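Local structure of X-ray repair cross complementing protein 1 variant (Homo sapiens, 6WH1) at residues Lys24-Val29 and Ile75-Asn79; Met40-Gln45 and Asp63-Ala68. The protein probably serves as a scaffold that assembles repair proteins at DNA single-strand breaks, this chain being its C-terminal BRCT domain. One frame throughout, in Å; residues are numbered along the deposited sequence.

Contact 1 of 2, residues Lys24-Val29 and Ile75-Asn79; sequences KLIRYV and IYSCN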
loop_
_atom_site.group_PDB
_atom_site.type_symbol
_atom_site.label_atom_id
_atom_site.label_comp_id
_atom_site.label_asym_id
_atom_site.label_seq_id
_atom_site.Cartn_x
_atom_site.Cartn_y
_atom_site.Cartn_z
ATOM N N LYS A 24 1.402 6.106 4.105
ATOM C CA LYS A 24 0.711 5.352 5.148
ATOM C C LYS A 24 -0.540 4.670 4.602
ATOM O O LYS A 24 -0.819 3.506 4.925
ATOM C CB LYS A 24 0.364 6.280 6.313
ATOM C CG LYS A 24 -0.298 5.595 7.492
ATOM C CD LYS A 24 -0.512 6.575 8.638
ATOM C CE LYS A 24 0.172 6.105 9.911
ATOM N NZ LYS A 24 -0.773 5.388 10.814
ATOM N N LEU A 25 -1.302 5.378 3.763
ATOM C CA LEU A 25 -2.505 4.796 3.174
ATOM C C LEU A 25 -2.158 3.637 2.254
ATOM O O LEU A 25 -2.840 2.602 2.262
ATOM C CB LEU A 25 -3.285 5.865 2.411
ATOM C CG LEU A 25 -3.855 6.989 3.274
ATOM C CD1 LEU A 25 -4.142 8.220 2.426
ATOM C CD2 LEU A 25 -5.109 6.505 3.986
ATOM N N ILE A 26 -1.109 3.798 1.441
ATOM C CA ILE A 26 -0.647 2.692 0.608
ATOM C C ILE A 26 -0.317 1.487 1.479
ATOM O O ILE A 26 -0.745 0.356 1.202
ATOM C CB ILE A 26 0.562 3.128 -0.239
ATOM C CG1 ILE A 26 0.110 4.057 -1.370
ATOM C CG2 ILE A 26 1.308 1.911 -0.779
ATOM C CD1 ILE A 26 1.249 4.774 -2.059
ATOM N N ARG A 27 0.417 1.722 2.570
ATOM C CA ARG A 27 0.796 0.640 3.468
ATOM C C ARG A 27 -0.430 -0.090 4.003
ATOM O O ARG A 27 -0.507 -1.320 3.942
ATOM C CB ARG A 27 1.641 1.190 4.619
ATOM C CG ARG A 27 1.979 0.166 5.693
ATOM C CD ARG A 27 2.926 0.745 6.739
ATOM N NE ARG A 27 3.093 -0.143 7.887
ATOM C CZ ARG A 27 3.906 0.100 8.910
ATOM N NH1 ARG A 27 3.995 -0.765 9.912
ATOM N NH2 ARG A 27 4.634 1.210 8.931
ATOM N N TYR A 28 -1.411 0.655 4.518
ATOM C CA TYR A 28 -2.542 0.008 5.185
ATOM C C TYR A 28 -3.441 -0.721 4.190
ATOM O O TYR A 28 -3.850 -1.871 4.433
ATOM C CB TYR A 28 -3.341 1.035 5.984
ATOM C CG TYR A 28 -2.619 1.554 7.208
ATOM C CD1 TYR A 28 -1.456 0.947 7.662
ATOM C CD2 TYR A 28 -3.106 2.648 7.911
ATOM C CE1 TYR A 28 -0.793 1.420 8.781
ATOM C CE2 TYR A 28 -2.452 3.126 9.030
ATOM C CZ TYR A 28 -1.296 2.508 9.460
ATOM O OH TYR A 28 -0.644 2.984 10.575
ATOM N N VAL A 29 -3.762 -0.073 3.066
ATOM C CA VAL A 29 -4.603 -0.718 2.064
ATOM C C VAL A 29 -3.936 -1.987 1.551
ATOM O O VAL A 29 -4.589 -3.028 1.400
ATOM C CB VAL A 29 -4.928 0.262 0.921
ATOM C CG1 VAL A 29 -5.662 -0.453 -0.205
ATOM C CG2 VAL A 29 -5.760 1.423 1.443
ATOM N N ILE A 75 -9.359 4.525 6.628
ATOM C CA ILE A 75 -8.267 3.559 6.571
ATOM C C ILE A 75 -7.537 3.503 7.906
ATOM O O ILE A 75 -7.231 2.416 8.425
ATOM C CB ILE A 75 -7.313 3.915 5.416
ATOM C CG1 ILE A 75 -8.099 4.199 4.131
ATOM C CG2 ILE A 75 -6.301 2.811 5.197
ATOM C CD1 ILE A 75 -8.704 2.972 3.496
ATOM N N TYR A 76 -7.246 4.674 8.485
ATOM C CA TYR A 76 -6.510 4.700 9.750
ATOM C C TYR A 76 -7.254 3.932 10.835
ATOM O O TYR A 76 -6.676 3.083 11.522
ATOM C CB TYR A 76 -6.263 6.139 10.201
ATOM C CG TYR A 76 -5.484 6.968 9.217
ATOM C CD1 TYR A 76 -4.448 6.410 8.480
ATOM C CD2 TYR A 76 -5.787 8.307 9.021
ATOM C CE1 TYR A 76 -3.737 7.164 7.575
ATOM C CE2 TYR A 76 -5.082 9.070 8.118
ATOM C CZ TYR A 76 -4.057 8.494 7.399
ATOM O OH TYR A 76 -3.351 9.249 6.496
ATOM N N SER A 77 -8.548 4.219 11.006
ATOM C CA SER A 77 -9.318 3.571 12.064
ATOM C C SER A 77 -9.584 2.109 11.756
ATOM O O SER A 77 -9.709 1.299 12.684
ATOM C CB SER A 77 -10.634 4.314 12.294
ATOM O OG SER A 77 -10.455 5.714 12.228
ATOM N N CYS A 78 -9.691 1.751 10.474
ATOM C CA CYS A 78 -9.737 0.342 10.113
ATOM C C CYS A 78 -8.498 -0.372 10.622
ATOM O O CYS A 78 -8.579 -1.497 11.127
ATOM C CB CYS A 78 -9.860 0.187 8.598
ATOM S SG CYS A 78 -11.540 0.240 7.938
ATOM N N ASN A 79 -7.341 0.285 10.518
ATOM C CA ASN A 79 -6.122 -0.301 11.066
ATOM C C ASN A 79 -6.161 -0.343 12.592
ATOM O O ASN A 79 -5.723 -1.324 13.204
ATOM C CB ASN A 79 -4.897 0.478 10.591
ATOM C CG ASN A 79 -3.618 0.016 11.264
ATOM O OD1 ASN A 79 -3.119 -1.076 10.990
ATOM N ND2 ASN A 79 -3.090 0.842 12.161
#

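Contact 2 of 2, residues Met40-Gln45 and Asp63-Ala68; sequences MSDRVQ and DNPSLA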
loop_
_atom_site.group_PDB
_atom_site.type_symbol
_atom_site.label_atom_id
_atom_site.label_comp_id
_atom_site.label_asym_id
_atom_site.label_seq_id
_atom_site.Cartn_x
_atom_site.Cartn_y
_atom_site.Cartn_z
ATOM N N MET A 40 -7.890 6.352 -11.944
ATOM C CA MET A 40 -9.325 6.265 -11.751
ATOM C C MET A 40 -9.963 5.508 -12.913
ATOM O O MET A 40 -9.517 5.595 -14.060
ATOM C CB MET A 40 -9.921 7.669 -11.637
ATOM C CG MET A 40 -11.380 7.687 -11.238
ATOM S SD MET A 40 -11.648 6.722 -9.741
ATOM C CE MET A 40 -13.439 6.642 -9.730
ATOM N N SER A 41 -11.005 4.744 -12.601
ATOM C CA SER A 41 -11.798 4.059 -13.613
ATOM C C SER A 41 -13.100 3.626 -12.960
ATOM O O SER A 41 -13.280 3.760 -11.747
ATOM C CB SER A 41 -11.055 2.854 -14.206
ATOM O OG SER A 41 -11.101 1.739 -13.326
ATOM N N ASP A 42 -14.010 3.096 -13.778
ATOM C CA ASP A 42 -15.246 2.574 -13.208
ATOM C C ASP A 42 -15.037 1.270 -12.449
ATOM O O ASP A 42 -16.002 0.745 -11.887
ATOM C CB ASP A 42 -16.303 2.386 -14.299
ATOM C CG ASP A 42 -15.806 1.555 -15.465
ATOM O OD1 ASP A 42 -15.333 0.420 -15.243
ATOM O OD2 ASP A 42 -15.900 2.040 -16.610
ATOM N N ARG A 43 -13.815 0.738 -12.424
ATOM C CA ARG A 43 -13.476 -0.395 -11.578
ATOM C C ARG A 43 -13.073 0.024 -10.169
ATOM O O ARG A 43 -12.979 -0.839 -9.288
ATOM C CB ARG A 43 -12.344 -1.209 -12.214
ATOM C CG ARG A 43 -12.659 -1.713 -13.612
ATOM C CD ARG A 43 -11.454 -2.395 -14.243
ATOM N NE ARG A 43 -10.754 -1.519 -15.180
ATOM C CZ ARG A 43 -9.744 -0.720 -14.847
ATOM N NH1 ARG A 43 -9.308 -0.686 -13.595
ATOM N NH2 ARG A 43 -9.169 0.043 -15.768
ATOM N N VAL A 44 -12.830 1.315 -9.939
ATOM C CA VAL A 44 -12.521 1.802 -8.598
ATOM C C VAL A 44 -13.783 1.780 -7.751
ATOM O O VAL A 44 -14.846 2.238 -8.185
ATOM C CB VAL A 44 -11.928 3.218 -8.662
ATOM C CG1 VAL A 44 -11.981 3.882 -7.283
ATOM C CG2 VAL A 44 -10.500 3.180 -9.199
ATOM N N GLN A 45 -13.675 1.255 -6.527
ATOM C CA GLN A 45 -14.812 1.210 -5.620
ATOM C C GLN A 45 -14.734 2.220 -4.483
ATOM O O GLN A 45 -15.775 2.559 -3.909
ATOM C CB GLN A 45 -14.968 -0.195 -5.021
ATOM C CG GLN A 45 -15.507 -1.226 -5.995
ATOM C CD GLN A 45 -14.596 -2.425 -6.122
ATOM O OE1 GLN A 45 -13.814 -2.725 -5.219
ATOM N NE2 GLN A 45 -14.691 -3.122 -7.246
ATOM N N ASP A 63 -20.751 7.454 -13.968
ATOM C CA ASP A 63 -20.185 6.313 -14.678
ATOM C C ASP A 63 -19.951 5.102 -13.785
ATOM O O ASP A 63 -19.690 4.012 -14.307
ATOM C CB ASP A 63 -18.866 6.716 -15.359
ATOM C CG ASP A 63 -18.361 5.662 -16.325
ATOM O OD1 ASP A 63 -19.188 5.078 -17.059
ATOM O OD2 ASP A 63 -17.138 5.409 -16.346
ATOM N N ASN A 64 -20.031 5.258 -12.464
ATOM C CA ASN A 64 -19.888 4.134 -11.539
ATOM C C ASN A 64 -20.787 4.365 -10.331
ATOM O O ASN A 64 -20.365 4.928 -9.311
ATOM C CB ASN A 64 -18.432 3.941 -11.116
ATOM C CG ASN A 64 -18.259 2.808 -10.126
ATOM O OD1 ASN A 64 -17.275 2.769 -9.385
ATOM N ND2 ASN A 64 -19.211 1.882 -10.100
ATOM N N PRO A 65 -22.036 3.896 -10.400
ATOM C CA PRO A 65 -23.031 4.278 -9.377
ATOM C C PRO A 65 -22.695 3.813 -7.966
ATOM O O PRO A 65 -23.115 4.459 -7.001
ATOM C CB PRO A 65 -24.322 3.623 -9.888
ATOM C CG PRO A 65 -24.071 3.330 -11.349
ATOM C CD PRO A 65 -22.613 3.025 -11.446
ATOM N N SER A 66 -21.955 2.718 -7.807
ATOM C CA SER A 66 -21.654 2.174 -6.488
ATOM C C SER A 66 -20.404 2.782 -5.865
ATOM O O SER A 66 -19.969 2.321 -4.806
ATOM C CB SER A 66 -21.501 0.655 -6.570
ATOM O OG SER A 66 -20.471 0.296 -7.474
ATOM N N LEU A 67 -19.829 3.806 -6.487
ATOM C CA LEU A 67 -18.582 4.381 -6.006
ATOM C C LEU A 67 -18.811 5.182 -4.731
ATOM O O LEU A 67 -19.839 5.844 -4.569
ATOM C CB LEU A 67 -17.972 5.255 -7.100
ATOM C CG LEU A 67 -17.086 6.450 -6.781
ATOM C CD1 LEU A 67 -15.739 5.978 -6.279
ATOM C CD2 LEU A 67 -16.927 7.265 -8.048
ATOM N N ALA A 68 -17.845 5.107 -3.813
ATOM C CA ALA A 68 -17.917 5.789 -2.528
ATOM C C ALA A 68 -16.683 6.658 -2.339
ATOM O O ALA A 68 -15.571 6.265 -2.709
ATOM C CB ALA A 68 -18.026 4.792 -1.369
HETATM O O HOH W 1 -18.077 1.305 -3.347
#

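Contact 1 of 2, residues Lys24-Val29 and Ile75-Asn79
Tyr28 packs against Ile75, Tyr76 and Asn79, where helices 21-31 and 72-81 pack side by side in the BRCT fold. The axes of the two segments pass 9.9 Å apart at an angle of 47°. At the root of the tyrosine, Tyr28 CB presses on Ile75 CG2 at 3.5 Å. Further out, the ring meets Tyr76 edge to edge, Tyr28 CE2 lying 3.9 Å from Tyr76 CD1. One face of the Tyr28 ring is overlaid by the Asn79 amide, nearly parallel to it (13° between planes); the Asn79 side chain swings away from its own backbone N (chi1 173°), which brings CG 3.8 Å above the centre of the Tyr28 ring, and Asn79 CB adds a CH-pi contact. The carbonyl O of Lys24 lies against the opposite face, near its rim. Tyr76 also receives the aliphatic chain of Lys24, whose CD comes 3.4 Å from Tyr76 CE1, while Leu25 CD2 reaches Ile75 CB at 3.7 Å. Deeper, Ile75 CD1 touches Val29 CG2, and both residues rest on Phe11 of strand 10-13. With an alanine in place of Tyr28, the Asn79 amide would probably lose the flat surface it lies on, and the Tyr76 edge its neighbour. The helices are thus held by stacking and apolar contact, so their relative placement depends on the fit of surfaces more than on directed polar bonds.

Contact 2 of 2, residues Met40-Gln45 and Asp63-Ala68
Met40 and Leu67 meet tip to tip where two loops of the BRCT fold run side by side, each leading into a strand of the parallel sheet. Both loops contain a type I beta turn, Ser41 to Val44 in one and Asn64 to Leu67 in the other, and strands 46-48 and 68-70 follow. The close-packed part of the contact lies on the sheet side. Met40 bends at its second torsion (chi2 53°), which turns the thioether end toward the other loop and sets CE of Met40 3.9 Å from Leu67 CD2. Val44 CG1 approaches the other branch, Leu67 CD1, more loosely at 4.4 Å. Met40 and Leu67 also rest on Val47 of strand 46-48 and on Ala60 of helix 55-63, so the pair joins the two loops to that strand and helix.

Toward the solvent the fit is poorer. Asp42 and Asp63 bring like charges together, with Asp42 OD2 3.6 Å from Asp63 OD2 and the carboxylate planes steeply inclined to each other, an unfavourable pairing that solvent at this exposed side probably eases. Between the two regions Asn64 is buried, its CB 4.1 Å from Asp42 CB. Within the first loop, Ser41 OG accepts the backbone N of Arg43 at 3.0 Å, an ST turn at the start of the beta turn.

Where the strands begin, Ala68 N donates to Gln45 O over 3.3 Å, with an N-H...O angle of 152°. A water molecule gives a second hydrogen bond to Gln45 O at 2.7 Å and another to Ser66 O at 2.6 Å, so that it bridges the two loops.

Overall arrangement
From the N terminus the chain forms strand 10-13 and then helix 21-31, which carries the first half of contact 1. After strand 35-36 it enters loop 40-45, the first half of contact 2, and passes through strand 46-48 and helix 55-63 to segment 63-68. There contact 2 closes the smaller loop, bringing together the approaches to neighbouring strands 46-48 and 68-70. Strand 68-70 leads on to helix 72-81, where contact 1 closes the larger loop and joins two helices. Contact 2 is therefore nested inside contact 1. Their centres, about 20 Å apart, lie on opposite sides of the chain's centre, and the two do not touch.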